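Acyl-coenzyme A oxidase acox-1.1 (Caenorhabditis elegans, PDB 5K3I) catalyses the first, FAD-dependent desaturation step of peroxisomal beta-oxidation, converting saturated acyl-CoAs to (2E)-enoyl-CoAs and reducing oxygen to hydrogen peroxide. Local coordinates at residues S296-G301 and G389-V394; A359-L364 and A381-L386. The protein carries 1 engineered substitution. One frame throughout, in Å; residues are numbered along the deposited sequence.

Contact 1 of 2, residues S296-G301 and G389-V394; sequences SYMLTG and GLKSVV
Leu-299 lays its two methyl groups over the flank of helix 380-407, and each has a different task. CD2 settles against backbone as much as side chain, lying 4.0 Å from CA of Lys-391, with the carbonyl oxygen of Leu-390 and CG2 of Val-394 also in contact. CD1 meets CD1 of Leu-390 at 4.0 Å, the two leucine side chains crossing at about a right angle. The isobutyl group gets there because CG stands anti to the carbonyl carbon (chi1 -55°), which swings both branches across the gap. Beside Leu-299, the terminal methyl of Met-298 comes alongside the aliphatic stem of Lys-391, CE to CD 4.3 Å. The stem ends in a polar grip: NZ is hydrogen-bonded to the carbonyl oxygens of Gly-430 and Tyr-433. Met-298 also touches Tyr-433 and the engineered Ala-434, the predicted position of the proton acceptor, so this edge of the contact borders the active site. The segments run nearly parallel, their axes 9.7 Å apart and inclined by 20°. Ser-392 faces away, its carbonyl oxygen accepting a bond from N6 of ATP. Helix 338-370 adjoins Leu-390 and Val-394, helix 520-553 lies against Leu-390 and Val-393, and helix 437-456 packs on Lys-391 and Ser-392.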
loop_
_atom_site.group_PDB
_atom_site.type_symbol
_atom_site.label_atom_id
_atom_site.label_comp_id
_atom_site.label_asym_id
_atom_site.label_seq_id
_atom_site.Cartn_x
_atom_site.Cartn_y
_atom_site.Cartn_z
ATOM N N SER A 296 -14.716 -3.988 -17.130
ATOM C CA SER A 296 -15.868 -4.768 -16.692
ATOM C C SER A 296 -15.429 -6.060 -16.019
ATOM O O SER A 296 -15.983 -6.445 -14.984
ATOM C CB SER A 296 -16.790 -5.068 -17.876
ATOM O OG SER A 296 -17.380 -3.891 -18.371
ATOM N N TYR A 297 -14.427 -6.729 -16.578
ATOM C CA TYR A 297 -14.026 -8.047 -16.115
ATOM C C TYR A 297 -12.951 -8.011 -15.027
ATOM O O TYR A 297 -12.746 -9.024 -14.348
ATOM C CB TYR A 297 -13.570 -8.895 -17.305
ATOM C CG TYR A 297 -14.728 -9.478 -18.103
ATOM C CD1 TYR A 297 -15.322 -8.766 -19.148
ATOM C CD2 TYR A 297 -15.225 -10.742 -17.811
ATOM C CE1 TYR A 297 -16.382 -9.304 -19.876
ATOM C CE2 TYR A 297 -16.272 -11.287 -18.530
ATOM C CZ TYR A 297 -16.849 -10.568 -19.560
ATOM O OH TYR A 297 -17.894 -11.130 -20.269
ATOM N N MET A 298 -12.256 -6.886 -14.831
ATOM C CA MET A 298 -11.222 -6.822 -13.804
ATOM C C MET A 298 -11.792 -6.726 -12.396
ATOM O O MET A 298 -11.025 -6.850 -11.435
ATOM C CB MET A 298 -10.278 -5.638 -14.047
ATOM C CG MET A 298 -10.852 -4.280 -13.648
ATOM S SD MET A 298 -9.799 -2.876 -14.104
ATOM C CE MET A 298 -8.747 -2.703 -12.665
ATOM N N LEU A 299 -13.094 -6.456 -12.246
ATOM C CA LEU A 299 -13.666 -6.298 -10.909
ATOM C C LEU A 299 -13.643 -7.611 -10.122
ATOM O O LEU A 299 -13.360 -7.603 -8.920
ATOM C CB LEU A 299 -15.079 -5.706 -10.990
ATOM C CG LEU A 299 -15.182 -4.381 -11.764
ATOM C CD1 LEU A 299 -16.634 -3.980 -11.978
ATOM C CD2 LEU A 299 -14.408 -3.263 -11.070
ATOM N N THR A 300 -13.947 -8.751 -10.768
ATOM C CA THR A 300 -13.790 -10.043 -10.091
ATOM C C THR A 300 -12.346 -10.260 -9.671
ATOM O O THR A 300 -12.082 -10.748 -8.568
ATOM C CB THR A 300 -14.208 -11.200 -10.997
ATOM O OG1 THR A 300 -14.428 -10.718 -12.322
ATOM C CG2 THR A 300 -15.468 -11.879 -10.488
ATOM N N GLY A 301 -11.397 -9.903 -10.545
ATOM C CA GLY A 301 -9.996 -10.063 -10.214
ATOM C C GLY A 301 -9.646 -9.405 -8.899
ATOM O O GLY A 301 -8.884 -9.957 -8.101
ATOM N N GLY A 389 -16.327 4.706 -12.764
ATOM C CA GLY A 389 -16.339 4.864 -11.322
ATOM C C GLY A 389 -16.019 3.578 -10.590
ATOM O O GLY A 389 -15.222 3.572 -9.646
ATOM N N LEU A 390 -16.640 2.470 -11.008
ATOM C CA LEU A 390 -16.476 1.219 -10.272
ATOM C C LEU A 390 -15.041 0.740 -10.314
ATOM O O LEU A 390 -14.508 0.291 -9.300
ATOM C CB LEU A 390 -17.382 0.122 -10.832
ATOM C CG LEU A 390 -18.774 -0.107 -10.238
ATOM C CD1 LEU A 390 -19.444 -1.266 -10.964
ATOM C CD2 LEU A 390 -18.678 -0.397 -8.755
ATOM N N LYS A 391 -14.388 0.848 -11.467
ATOM C CA LYS A 391 -13.004 0.410 -11.537
ATOM C C LYS A 391 -12.140 1.242 -10.599
ATOM O O LYS A 391 -11.158 0.737 -10.054
ATOM C CB LYS A 391 -12.513 0.463 -12.992
ATOM C CG LYS A 391 -11.626 1.641 -13.380
ATOM C CD LYS A 391 -10.214 1.358 -12.927
ATOM C CE LYS A 391 -9.199 2.056 -13.703
ATOM N NZ LYS A 391 -7.883 1.588 -13.235
ATOM N N SER A 392 -12.505 2.505 -10.374
ATOM C CA SER A 392 -11.702 3.370 -9.518
ATOM C C SER A 392 -11.966 3.137 -8.028
ATOM O O SER A 392 -11.018 3.109 -7.228
ATOM C CB SER A 392 -11.946 4.834 -9.883
ATOM O OG SER A 392 -12.089 4.987 -11.290
ATOM N N VAL A 393 -13.232 2.979 -7.624
ATOM C CA VAL A 393 -13.529 2.755 -6.210
ATOM C C VAL A 393 -13.096 1.363 -5.778
ATOM O O VAL A 393 -12.460 1.195 -4.729
ATOM C CB VAL A 393 -15.023 2.998 -5.928
ATOM C CG1 VAL A 393 -15.336 2.698 -4.462
ATOM C CG2 VAL A 393 -15.404 4.424 -6.277
ATOM N N VAL A 394 -13.422 0.346 -6.583
ATOM C CA VAL A 394 -13.128 -1.035 -6.209
ATOM C C VAL A 394 -11.635 -1.217 -6.008
ATOM O O VAL A 394 -11.187 -1.809 -5.021
ATOM C CB VAL A 394 -13.653 -2.003 -7.287
ATOM C CG1 VAL A 394 -13.091 -3.397 -7.075
ATOM C CG2 VAL A 394 -15.165 -2.024 -7.293
#

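Contact 2 of 2, residues A359-L364 and A381-L386; sequences AETVKL and ADLHAL
Thr-361 OG1 hydrogen-bonds to the carbonyl oxygen of Ala-357 one turn earlier in its own helix, and CD2 of Leu-386 rests against the same hydroxyl oxygen at 4.1 Å. The setting is an antiparallel helical hairpin, formed by the consecutive helices 338-370 and 380-407 in the all-helical C-terminal part of the acyl-CoA oxidase fold. At 151° between their directions and 10.8 Å between their axes, the two segments meet through leucines. Leu-364 projects from helix 338-370 between Leu-383 and Leu-386, which lie one turn apart on the partner. Leu-364 and Leu-383 run side by side with their ends pointing opposite ways, whereas Leu-386 comes in at a slant. All three leucines place CG anti to the backbone N, which extends each branched end into the gap; for Leu-364 chi1 is -172°. The hydroxyl of Thr-361, buried among hydrocarbon, is satisfied within its own helix. Around the pair, helix 292-319 touches Thr-361 and Leu-383, and Phe-542 of helix 520-553 covers Leu-386. The meeting point is CD2 of Leu-364, 3.7 Å from CD1 of Leu-383 and 3.8 Å from CD2 of Leu-386.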
loop_
_atom_site.group_PDB
_atom_site.type_symbol
_atom_site.label_atom_id
_atom_site.label_comp_id
_atom_site.label_asym_id
_atom_site.label_seq_id
_atom_site.Cartn_x
_atom_site.Cartn_y
_atom_site.Cartn_z
ATOM N N ALA A 359 -20.686 -8.937 -11.243
ATOM C CA ALA A 359 -21.619 -9.748 -12.028
ATOM C C ALA A 359 -22.650 -8.882 -12.752
ATOM O O ALA A 359 -22.950 -9.117 -13.928
ATOM C CB ALA A 359 -22.307 -10.780 -11.139
ATOM N N GLU A 360 -23.213 -7.882 -12.068
ATOM C CA GLU A 360 -24.162 -6.984 -12.719
ATOM C C GLU A 360 -23.497 -6.145 -13.801
ATOM O O GLU A 360 -24.136 -5.814 -14.809
ATOM C CB GLU A 360 -24.838 -6.070 -11.698
ATOM C CG GLU A 360 -25.849 -6.756 -10.812
ATOM C CD GLU A 360 -26.688 -5.768 -10.026
ATOM O OE1 GLU A 360 -26.593 -4.556 -10.310
ATOM O OE2 GLU A 360 -27.464 -6.199 -9.144
ATOM N N THR A 361 -22.230 -5.785 -13.608
ATOM C CA THR A 361 -21.530 -5.010 -14.623
ATOM C C THR A 361 -21.289 -5.849 -15.873
ATOM O O THR A 361 -21.483 -5.374 -16.997
ATOM C CB THR A 361 -20.215 -4.478 -14.060
ATOM O OG1 THR A 361 -20.478 -3.744 -12.861
ATOM C CG2 THR A 361 -19.548 -3.552 -15.072
ATOM N N VAL A 362 -20.859 -7.101 -15.692
ATOM C CA VAL A 362 -20.669 -8.011 -16.820
ATOM C C VAL A 362 -21.984 -8.276 -17.545
ATOM O O VAL A 362 -22.016 -8.381 -18.779
ATOM C CB VAL A 362 -20.015 -9.314 -16.337
ATOM C CG1 VAL A 362 -20.031 -10.357 -17.437
ATOM C CG2 VAL A 362 -18.586 -9.031 -15.901
ATOM N N LYS A 363 -23.092 -8.379 -16.804
ATOM C CA LYS A 363 -24.388 -8.497 -17.469
ATOM C C LYS A 363 -24.668 -7.289 -18.350
ATOM O O LYS A 363 -25.105 -7.435 -19.495
ATOM C CB LYS A 363 -25.511 -8.697 -16.445
ATOM C CG LYS A 363 -25.873 -10.159 -16.211
ATOM C CD LYS A 363 -26.807 -10.357 -15.028
ATOM C CE LYS A 363 -26.536 -11.692 -14.355
ATOM N NZ LYS A 363 -27.762 -12.339 -13.796
ATOM N N LEU A 364 -24.411 -6.084 -17.834
ATOM C CA LEU A 364 -24.618 -4.874 -18.625
ATOM C C LEU A 364 -23.664 -4.802 -19.813
ATOM O O LEU A 364 -24.027 -4.267 -20.865
ATOM C CB LEU A 364 -24.462 -3.640 -17.745
ATOM C CG LEU A 364 -24.820 -2.284 -18.356
ATOM C CD1 LEU A 364 -26.322 -2.193 -18.564
ATOM C CD2 LEU A 364 -24.333 -1.162 -17.453
ATOM N N ALA A 381 -22.985 4.728 -23.062
ATOM C CA ALA A 381 -22.688 5.855 -22.184
ATOM C C ALA A 381 -22.915 5.488 -20.722
ATOM O O ALA A 381 -22.091 5.803 -19.856
ATOM C CB ALA A 381 -23.535 7.065 -22.578
ATOM N N ASP A 382 -24.039 4.828 -20.427
ATOM C CA ASP A 382 -24.303 4.386 -19.059
ATOM C C ASP A 382 -23.264 3.373 -18.598
ATOM O O ASP A 382 -22.823 3.407 -17.441
ATOM C CB ASP A 382 -25.709 3.797 -18.963
ATOM C CG ASP A 382 -26.793 4.839 -19.170
ATOM O OD1 ASP A 382 -26.678 5.654 -20.114
ATOM O OD2 ASP A 382 -27.763 4.842 -18.386
ATOM N N LEU A 383 -22.851 2.472 -19.494
ATOM C CA LEU A 383 -21.881 1.444 -19.128
ATOM C C LEU A 383 -20.506 2.055 -18.887
ATOM O O LEU A 383 -19.829 1.721 -17.908
ATOM C CB LEU A 383 -21.804 0.378 -20.222
ATOM C CG LEU A 383 -20.687 -0.649 -20.039
ATOM C CD1 LEU A 383 -20.843 -1.435 -18.734
ATOM C CD2 LEU A 383 -20.557 -1.588 -21.234
ATOM N N HIS A 384 -20.073 2.944 -19.783
ATOM C CA HIS A 384 -18.774 3.590 -19.631
ATOM C C HIS A 384 -18.673 4.339 -18.304
ATOM O O HIS A 384 -17.632 4.301 -17.640
ATOM C CB HIS A 384 -18.525 4.530 -20.809
ATOM C CG HIS A 384 -17.209 5.242 -20.752
ATOM N ND1 HIS A 384 -16.005 4.597 -20.935
ATOM C CD2 HIS A 384 -16.908 6.545 -20.551
ATOM C CE1 HIS A 384 -15.020 5.470 -20.841
ATOM N NE2 HIS A 384 -15.542 6.661 -20.612
ATOM N N ALA A 385 -19.744 5.030 -17.903
ATOM C CA ALA A 385 -19.707 5.817 -16.672
ATOM C C ALA A 385 -19.702 4.935 -15.428
ATOM O O ALA A 385 -18.987 5.222 -14.463
ATOM C CB ALA A 385 -20.889 6.776 -16.635
ATOM N N LEU A 386 -20.529 3.886 -15.416
ATOM C CA LEU A 386 -20.557 2.959 -14.289
ATOM C C LEU A 386 -19.198 2.311 -14.107
ATOM O O LEU A 386 -18.619 2.307 -13.010
ATOM C CB LEU A 386 -21.603 1.878 -14.555
ATOM C CG LEU A 386 -21.696 0.709 -13.575
ATOM C CD1 LEU A 386 -22.265 1.170 -12.240
ATOM C CD2 LEU A 386 -22.491 -0.453 -14.172
#

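How the contacts relate
Both contacts are buried, and they share helix 380-407, which packs nearly parallel to helix 292-319 in contact 1 and antiparallel to helix 338-370 in contact 2. The centre of contact 1 lies about 5 Å from the centre of the chain, that of contact 2 about 15 Å. Their chemistry differs with their surroundings: the first adds a lysine stem and a methionine beside the active site and carries, on the side of helix 380-407 turned away from the contact, a serine of the ATP pocket, while the second is a leucine cluster with one threonine hydroxyl. Leu-299 and Leu-390 of contact 1 both touch Thr-361 of contact 2, so that side chains of all three helices meet around Thr-361.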